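Local coordinates for protein lovastatin nonaketide synthase, polyketide synthase component (Aspergillus terreus, PDB 7CPX) that builds the nonaketide precursor of lovastatin from malonyl-CoA as a homodimeric, multidomain polyketide synthase that works together with the enoyl reductase partner LovC, at residues 274-279 against 289-294; 297-302 against 442-447. The protein carries 2 engineered substitutions. All coordinates share one frame; numbering follows the deposited sequence.

Contact 1: residues 274-279 against 289-294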
ATOM      1  N   GLY A 274     -16.120  41.056  28.473  1.00 78.08           N
ATOM      2  CA  GLY A 274     -17.251  40.168  28.614  1.00 78.08           C
ATOM      3  C   GLY A 274     -17.204  39.035  27.607  1.00 78.08           C
ATOM      4  O   GLY A 274     -16.630  39.159  26.528  1.00 78.08           O
ATOM      5  N   VAL A 275     -17.812  37.914  27.982  1.00 74.47           N
ATOM      6  CA  VAL A 275     -17.908  36.742  27.123  1.00 74.47           C
ATOM      7  C   VAL A 275     -19.347  36.257  27.155  1.00 74.47           C
ATOM      8  O   VAL A 275     -19.918  36.064  28.235  1.00 74.47           O
ATOM      9  CB  VAL A 275     -16.951  35.626  27.564  1.00 74.47           C
ATOM     10  CG1 VAL A 275     -17.085  34.426  26.651  1.00 74.47           C
ATOM     11  CG2 VAL A 275     -15.526  36.133  27.562  1.00 74.47           C
ATOM     12  N   ASN A 276     -19.931  36.061  25.978  1.00 76.16           N
ATOM     13  CA  ASN A 276     -21.275  35.525  25.844  1.00 76.16           C
ATOM     14  C   ASN A 276     -21.280  34.527  24.693  1.00 76.16           C
ATOM     15  O   ASN A 276     -20.273  34.331  24.006  1.00 76.16           O
ATOM     16  CB  ASN A 276     -22.300  36.650  25.638  1.00 76.16           C
ATOM     17  CG  ASN A 276     -22.798  36.749  24.208  1.00 76.16           C
ATOM     18  OD1 ASN A 276     -22.018  36.718  23.257  1.00 76.16           O
ATOM     19  ND2 ASN A 276     -24.108  36.885  24.053  1.00 76.16           N
ATOM     20  N   GLN A 277     -22.427  33.892  24.485  1.00 77.47           N
ATOM     21  CA  GLN A 277     -22.558  32.812  23.524  1.00 77.47           C
ATOM     22  C   GLN A 277     -23.799  33.027  22.671  1.00 77.47           C
ATOM     23  O   GLN A 277     -24.763  33.666  23.099  1.00 77.47           O
ATOM     24  CB  GLN A 277     -22.624  31.467  24.253  1.00 77.47           C
ATOM     25  CG  GLN A 277     -23.067  30.292  23.417  1.00 77.47           C
ATOM     26  CD  GLN A 277     -22.105  29.950  22.309  1.00 77.47           C
ATOM     27  OE1 GLN A 277     -20.891  30.034  22.475  1.00 77.47           O
ATOM     28  NE2 GLN A 277     -22.645  29.550  21.167  1.00 77.47           N
ATOM     29  N   ASP A 278     -23.760  32.495  21.454  1.00 80.09           N
ATOM     30  CA  ASP A 278     -24.914  32.541  20.571  1.00 80.09           C
ATOM     31  C   ASP A 278     -25.891  31.430  20.925  1.00 80.09           C
ATOM     32  O   ASP A 278     -25.496  30.295  21.201  1.00 80.09           O
ATOM     33  CB  ASP A 278     -24.481  32.405  19.112  1.00 80.09           C
ATOM     34  CG  ASP A 278     -23.539  33.505  18.680  1.00 80.09           C
ATOM     35  OD1 ASP A 278     -23.665  34.631  19.201  1.00 80.09           O
ATOM     36  OD2 ASP A 278     -22.673  33.249  17.819  1.00 80.09           O
ATOM     37  N   GLY A 279     -27.177  31.765  20.911  1.00 82.35           N
ATOM     38  CA  GLY A 279     -28.207  30.790  21.202  1.00 82.35           C
ATOM     39  C   GLY A 279     -28.358  29.767  20.097  1.00 82.35           C
ATOM     40  O   GLY A 279     -27.408  29.502  19.355  1.00 82.35           O
ATOM     41  N   HIS A 289     -26.461  37.936  15.770  1.00 83.45           N
ATOM     42  CA  HIS A 289     -26.281  39.370  15.966  1.00 83.45           C
ATOM     43  C   HIS A 289     -26.836  39.813  17.312  1.00 83.45           C
ATOM     44  O   HIS A 289     -26.243  40.663  17.985  1.00 83.45           O
ATOM     45  CB  HIS A 289     -26.949  40.146  14.833  1.00 83.45           C
ATOM     46  CG  HIS A 289     -28.442  40.031  14.820  1.00 83.45           C
ATOM     47  ND1 HIS A 289     -29.106  39.016  14.165  1.00 83.45           N
ATOM     48  CD2 HIS A 289     -29.400  40.801  15.386  1.00 83.45           C
ATOM     49  CE1 HIS A 289     -30.409  39.168  14.327  1.00 83.45           C
ATOM     50  NE2 HIS A 289     -30.614  40.245  15.064  1.00 83.45           N
ATOM     51  N   SER A 290     -27.979  39.256  17.716  1.00 81.07           N
ATOM     52  CA  SER A 290     -28.571  39.632  18.995  1.00 81.07           C
ATOM     53  C   SER A 290     -27.655  39.260  20.152  1.00 81.07           C
ATOM     54  O   SER A 290     -27.483  40.040  21.096  1.00 81.07           O
ATOM     55  CB  SER A 290     -29.935  38.962  19.156  1.00 81.07           C
ATOM     56  OG  SER A 290     -30.525  39.299  20.399  1.00 81.07           O
ATOM     57  N   ALA A 291     -27.059  38.068  20.098  1.00 80.52           N
ATOM     58  CA  ALA A 291     -26.168  37.640  21.169  1.00 80.52           C
ATOM     59  C   ALA A 291     -24.957  38.556  21.272  1.00 80.52           C
ATOM     60  O   ALA A 291     -24.545  38.931  22.375  1.00 80.52           O
ATOM     61  CB  ALA A 291     -25.731  36.194  20.938  1.00 80.52           C
ATOM     62  N   GLN A 292     -24.374  38.931  20.133  1.00 81.50           N
ATOM     63  CA  GLN A 292     -23.201  39.798  20.155  1.00 81.50           C
ATOM     64  C   GLN A 292     -23.563  41.207  20.613  1.00 81.50           C
ATOM     65  O   GLN A 292     -22.785  41.854  21.325  1.00 81.50           O
ATOM     66  CB  GLN A 292     -22.554  39.823  18.773  1.00 81.50           C
ATOM     67  CG  GLN A 292     -22.046  38.464  18.328  1.00 81.50           C
ATOM     68  CD  GLN A 292     -21.743  38.408  16.849  1.00 81.50           C
ATOM     69  OE1 GLN A 292     -21.796  39.421  16.154  1.00 81.50           O
ATOM     70  NE2 GLN A 292     -21.424  37.218  16.358  1.00 81.50           N
ATOM     71  N   GLU A 293     -24.737  41.700  20.214  1.00 84.43           N
ATOM     72  CA  GLU A 293     -25.198  42.993  20.705  1.00 84.43           C
ATOM     73  C   GLU A 293     -25.364  42.966  22.217  1.00 84.43           C
ATOM     74  O   GLU A 293     -24.955  43.904  22.915  1.00 84.43           O
ATOM     75  CB  GLU A 293     -26.518  43.363  20.029  1.00 84.43           C
ATOM     76  CG  GLU A 293     -27.118  44.684  20.491  1.00 84.43           C
ATOM     77  CD  GLU A 293     -28.555  44.855  20.042  1.00 84.43           C
ATOM     78  OE1 GLU A 293     -29.065  43.967  19.326  1.00 84.43           O
ATOM     79  OE2 GLU A 293     -29.177  45.876  20.404  1.00 84.43           O
ATOM     80  N   ALA A 294     -25.970  41.899  22.740  1.00 81.31           N
ATOM     81  CA  ALA A 294     -26.119  41.768  24.183  1.00 81.31           C
ATOM     82  C   ALA A 294     -24.760  41.688  24.860  1.00 81.31           C
ATOM     83  O   ALA A 294     -24.561  42.254  25.939  1.00 81.31           O
ATOM     84  CB  ALA A 294     -26.958  40.535  24.515  1.00 81.31           C
TER

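Contact 2: residues 297-302 against 442-447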
ATOM      1  N   LYS A 297     -23.319  45.256  24.936  1.00 83.51           N
ATOM      2  CA  LYS A 297     -24.025  46.084  25.906  1.00 83.51           C
ATOM      3  C   LYS A 297     -23.668  45.687  27.332  1.00 83.51           C
ATOM      4  O   LYS A 297     -23.417  46.551  28.180  1.00 83.51           O
ATOM      5  CB  LYS A 297     -25.533  45.981  25.682  1.00 83.51           C
ATOM      6  CG  LYS A 297     -26.005  46.618  24.386  1.00 83.51           C
ATOM      7  CD  LYS A 297     -27.510  46.504  24.226  1.00 83.51           C
ATOM      8  CE  LYS A 297     -27.999  47.267  23.006  1.00 83.51           C
ATOM      9  NZ  LYS A 297     -29.477  47.191  22.855  1.00 83.51           N
ATOM     10  N   ALA A 298     -23.632  44.383  27.615  1.00 83.26           N
ATOM     11  CA  ALA A 298     -23.303  43.922  28.958  1.00 83.26           C
ATOM     12  C   ALA A 298     -21.867  44.269  29.320  1.00 83.26           C
ATOM     13  O   ALA A 298     -21.584  44.642  30.463  1.00 83.26           O
ATOM     14  CB  ALA A 298     -23.531  42.416  29.064  1.00 83.26           C
ATOM     15  N   THR A 299     -20.944  44.139  28.367  1.00 81.73           N
ATOM     16  CA  THR A 299     -19.553  44.476  28.640  1.00 81.73           C
ATOM     17  C   THR A 299     -19.407  45.956  28.960  1.00 81.73           C
ATOM     18  O   THR A 299     -18.687  46.330  29.893  1.00 81.73           O
ATOM     19  CB  THR A 299     -18.680  44.101  27.443  1.00 81.73           C
ATOM     20  OG1 THR A 299     -18.946  42.745  27.061  1.00 81.73           O
ATOM     21  CG2 THR A 299     -17.210  44.241  27.790  1.00 81.73           C
ATOM     22  N   TYR A 300     -20.085  46.816  28.198  1.00 83.85           N
ATOM     23  CA  TYR A 300     -20.011  48.245  28.475  1.00 83.85           C
ATOM     24  C   TYR A 300     -20.663  48.583  29.809  1.00 83.85           C
ATOM     25  O   TYR A 300     -20.165  49.440  30.550  1.00 83.85           O
ATOM     26  CB  TYR A 300     -20.653  49.036  27.338  1.00 83.85           C
ATOM     27  CG  TYR A 300     -19.703  49.316  26.198  1.00 83.85           C
ATOM     28  CD1 TYR A 300     -19.489  48.378  25.202  1.00 83.85           C
ATOM     29  CD2 TYR A 300     -19.012  50.515  26.124  1.00 83.85           C
ATOM     30  CE1 TYR A 300     -18.620  48.625  24.165  1.00 83.85           C
ATOM     31  CE2 TYR A 300     -18.140  50.771  25.087  1.00 83.85           C
ATOM     32  CZ  TYR A 300     -17.948  49.821  24.111  1.00 83.85           C
ATOM     33  OH  TYR A 300     -17.082  50.065  23.072  1.00 83.85           O
ATOM     34  N   ALA A 301     -21.777  47.924  30.136  1.00 85.61           N
ATOM     35  CA  ALA A 301     -22.414  48.155  31.427  1.00 85.61           C
ATOM     36  C   ALA A 301     -21.498  47.743  32.571  1.00 85.61           C
ATOM     37  O   ALA A 301     -21.386  48.454  33.576  1.00 85.61           O
ATOM     38  CB  ALA A 301     -23.738  47.397  31.501  1.00 85.61           C
ATOM     39  N   GLN A 302     -20.833  46.595  32.434  1.00 84.65           N
ATOM     40  CA  GLN A 302     -19.901  46.147  33.464  1.00 84.65           C
ATOM     41  C   GLN A 302     -18.743  47.124  33.607  1.00 84.65           C
ATOM     42  O   GLN A 302     -18.258  47.368  34.719  1.00 84.65           O
ATOM     43  CB  GLN A 302     -19.387  44.749  33.127  1.00 84.65           C
ATOM     44  CG  GLN A 302     -20.458  43.672  33.185  1.00 84.65           C
ATOM     45  CD  GLN A 302     -20.049  42.381  32.494  1.00 84.65           C
ATOM     46  OE1 GLN A 302     -20.901  41.584  32.104  1.00 84.65           O
ATOM     47  NE2 GLN A 302     -18.745  42.167  32.342  1.00 84.65           N
ATOM     48  N   HIS A 442     -15.954  39.783  23.898  1.00 79.46           N
ATOM     49  CA  HIS A 442     -15.848  41.207  23.632  1.00 79.46           C
ATOM     50  C   HIS A 442     -14.995  41.849  24.712  1.00 79.46           C
ATOM     51  O   HIS A 442     -15.198  41.593  25.903  1.00 79.46           O
ATOM     52  CB  HIS A 442     -17.224  41.871  23.581  1.00 79.46           C
ATOM     53  CG  HIS A 442     -17.170  43.351  23.362  1.00 79.46           C
ATOM     54  ND1 HIS A 442     -17.391  44.259  24.374  1.00 79.46           N
ATOM     55  CD2 HIS A 442     -16.913  44.080  22.251  1.00 79.46           C
ATOM     56  CE1 HIS A 442     -17.277  45.484  23.896  1.00 79.46           C
ATOM     57  NE2 HIS A 442     -16.987  45.404  22.611  1.00 79.46           N
ATOM     58  N   ALA A 443     -14.048  42.675  24.291  1.00 79.55           N
ATOM     59  CA  ALA A 443     -13.144  43.375  25.188  1.00 79.55           C
ATOM     60  C   ALA A 443     -13.200  44.866  24.906  1.00 79.55           C
ATOM     61  O   ALA A 443     -13.233  45.288  23.747  1.00 79.55           O
ATOM     62  CB  ALA A 443     -11.711  42.874  25.031  1.00 79.55           C
ATOM     63  N   ILE A 444     -13.212  45.657  25.970  1.00 82.50           N
ATOM     64  CA  ILE A 444     -13.137  47.107  25.876  1.00 82.50           C
ATOM     65  C   ILE A 444     -11.740  47.514  26.315  1.00 82.50           C
ATOM     66  O   ILE A 444     -11.308  47.177  27.423  1.00 82.50           O
ATOM     67  CB  ILE A 444     -14.217  47.783  26.736  1.00 82.50           C
ATOM     68  CG1 ILE A 444     -15.605  47.312  26.299  1.00 82.50           C
ATOM     69  CG2 ILE A 444     -14.110  49.291  26.622  1.00 82.50           C
ATOM     70  CD1 ILE A 444     -16.735  47.842  27.156  1.00 82.50           C
ATOM     71  N   ILE A 445     -11.027  48.225  25.449  1.00 81.39           N
ATOM     72  CA  ILE A 445      -9.643  48.597  25.698  1.00 81.39           C
ATOM     73  C   ILE A 445      -9.525  50.108  25.590  1.00 81.39           C
ATOM     74  O   ILE A 445     -10.326  50.766  24.921  1.00 81.39           O
ATOM     75  CB  ILE A 445      -8.687  47.891  24.714  1.00 81.39           C
ATOM     76  CG1 ILE A 445      -8.986  46.390  24.695  1.00 81.39           C
ATOM     77  CG2 ILE A 445      -7.239  48.139  25.103  1.00 81.39           C
ATOM     78  CD1 ILE A 445      -8.097  45.597  23.781  1.00 81.39           C
ATOM     79  N   GLU A 446      -8.527  50.658  26.271  1.00 86.92           N
ATOM     80  CA  GLU A 446      -8.332  52.096  26.310  1.00 86.92           C
ATOM     81  C   GLU A 446      -6.844  52.389  26.405  1.00 86.92           C
ATOM     82  O   GLU A 446      -6.041  51.522  26.760  1.00 86.92           O
ATOM     83  CB  GLU A 446      -9.075  52.730  27.492  1.00 86.92           C
ATOM     84  CG  GLU A 446     -10.570  52.474  27.500  1.00 86.92           C
ATOM     85  CD  GLU A 446     -11.261  53.102  28.692  1.00 86.92           C
ATOM     86  OE1 GLU A 446     -10.554  53.582  29.603  1.00 86.92           O
ATOM     87  OE2 GLU A 446     -12.509  53.119  28.721  1.00 86.92           O
ATOM     88  N   GLU A 447      -6.481  53.619  26.064  1.00 88.76           N
ATOM     89  CA  GLU A 447      -5.116  54.067  26.285  1.00 88.76           C
ATOM     90  C   GLU A 447      -4.906  54.349  27.765  1.00 88.76           C
ATOM     91  O   GLU A 447      -5.801  54.850  28.450  1.00 88.76           O
ATOM     92  CB  GLU A 447      -4.821  55.323  25.466  1.00 88.76           C
ATOM     93  CG  GLU A 447      -5.554  56.570  25.945  1.00 88.76           C
ATOM     94  CD  GLU A 447      -5.149  57.810  25.179  1.00 88.76           C
ATOM     95  OE1 GLU A 447      -3.984  57.880  24.736  1.00 88.76           O
ATOM     96  OE2 GLU A 447      -5.993  58.718  25.022  1.00 88.76           O
TER

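Contact 1: residues 274-279 against 289-294
Asn276 sends its carboxamide from the strand toward the first turn of helix 289-302 and meets the carbonyl of Ala291. Its CB bond points to the helix; CG then comes within 3.3 Å of Ala291 O, and the amide divides beyond it. The ND2 branch stands 2.7 Å from Ala291 O. The OD1 branch, 3.5 Å from Ala291 O, cannot bond to it because both are acceptors; it instead takes a hydrogen bond from Asn440 of the neighbouring strand.

Strand 274-277 and helix 289-294 run nearly antiparallel (160° between axes, 7.9 Å at closest approach): the chain leaves the strand, turns back through a loop without helix or strand and lays its next helix over the sheet. In the thiolase fold of ketosynthases this is the start of the C-terminal half. At the turn-back, Asp278 CA lies 5.3 Å from Ala291 CA.

The methyl of Ala291 points into this corner. Gln277 O lies 3.5 Å from Ala291 CB, and a second oxygen, Asp278 OD1, also faces that methyl. Asp278 reaches it because its CG lies beside the backbone N, anti to the carbonyl carbon (chi1 -60°). Asn440 ND2 donates to Asp278 OD1 as well, while Gln277 forms backbone hydrogen bonds with the second subunit at the dimer interface.

Contact 2: residues 297-302 against 442-447
The helix-on-sheet layer of the ketosynthase's thiolase fold is joined here: helix 297-302 lies over strand 442-446, their axes 8.6 Å apart at closest approach and inclined at 41°. The principal packing is Ile444 on Tyr300. Ile444 CD1 sits over the centre of one face of the tyrosine ring, 3.4 Å from its centroid and 11° off the ring normal, which identifies a CH-pi contact. CG1 of Ile444 is anti to the carbonyl carbon and the chain then runs extended, which carries CD1 out to the ring.

Thr299, one residue earlier, fits between the two strand side chains. Its CG2 is 3.7 Å from Ile444 CD1, and its CB lies 3.3 Å from His442 ND1, in the plane of the imidazole at its edge. Its hydroxyl is turned back to its own helix, where OG1 is hydrogen-bonded to Leu295 O.

Helix 289-302 forms the connection of a beta-alpha-beta crossover from strand 268-277 to the parallel strand 316-318, passing over strands 439-446 and 428-435, which lie between them in the sheet. His442 and Tyr300 meet rim to rim between helix and sheet: CE1 of Tyr300 is 3.4 Å from CE1 of His442, the centroids are 5.6 Å apart and the planes differ by 32°, so neither ring stacks on the other. Both polar ends converge on Ser430 of the next strand: Tyr300 OH is hydrogen-bonded to Ser430 OG, and His442 NE2 makes a weak bond to the same atom. Phe339, from helix 327-339, also meets the Tyr300 ring, with the planes roughly perpendicular.

In the fold
Contacts 1 and 2 lie in series along one helix, 289-302, with centres about 13 Å apart: its first turns face the end of strand 268-277, its last turns face strand 439-446. Those strands are antiparallel neighbours in the mixed sheet of the ketosynthase, and Gly274 O to His442 N, at 2.8 Å, is a probable hydrogen bond between the contacts. Contact 1 closes locally over a short loop, whereas contact 2 joins segments 140 residues apart, bringing the late strand under the early helix. Side chain to side chain, Gln292 is about 6 Å and His442 about 10 Å from His320, a predicted active-site residue, so contact 1 lies near the probable catalytic centre, contact 2 further off.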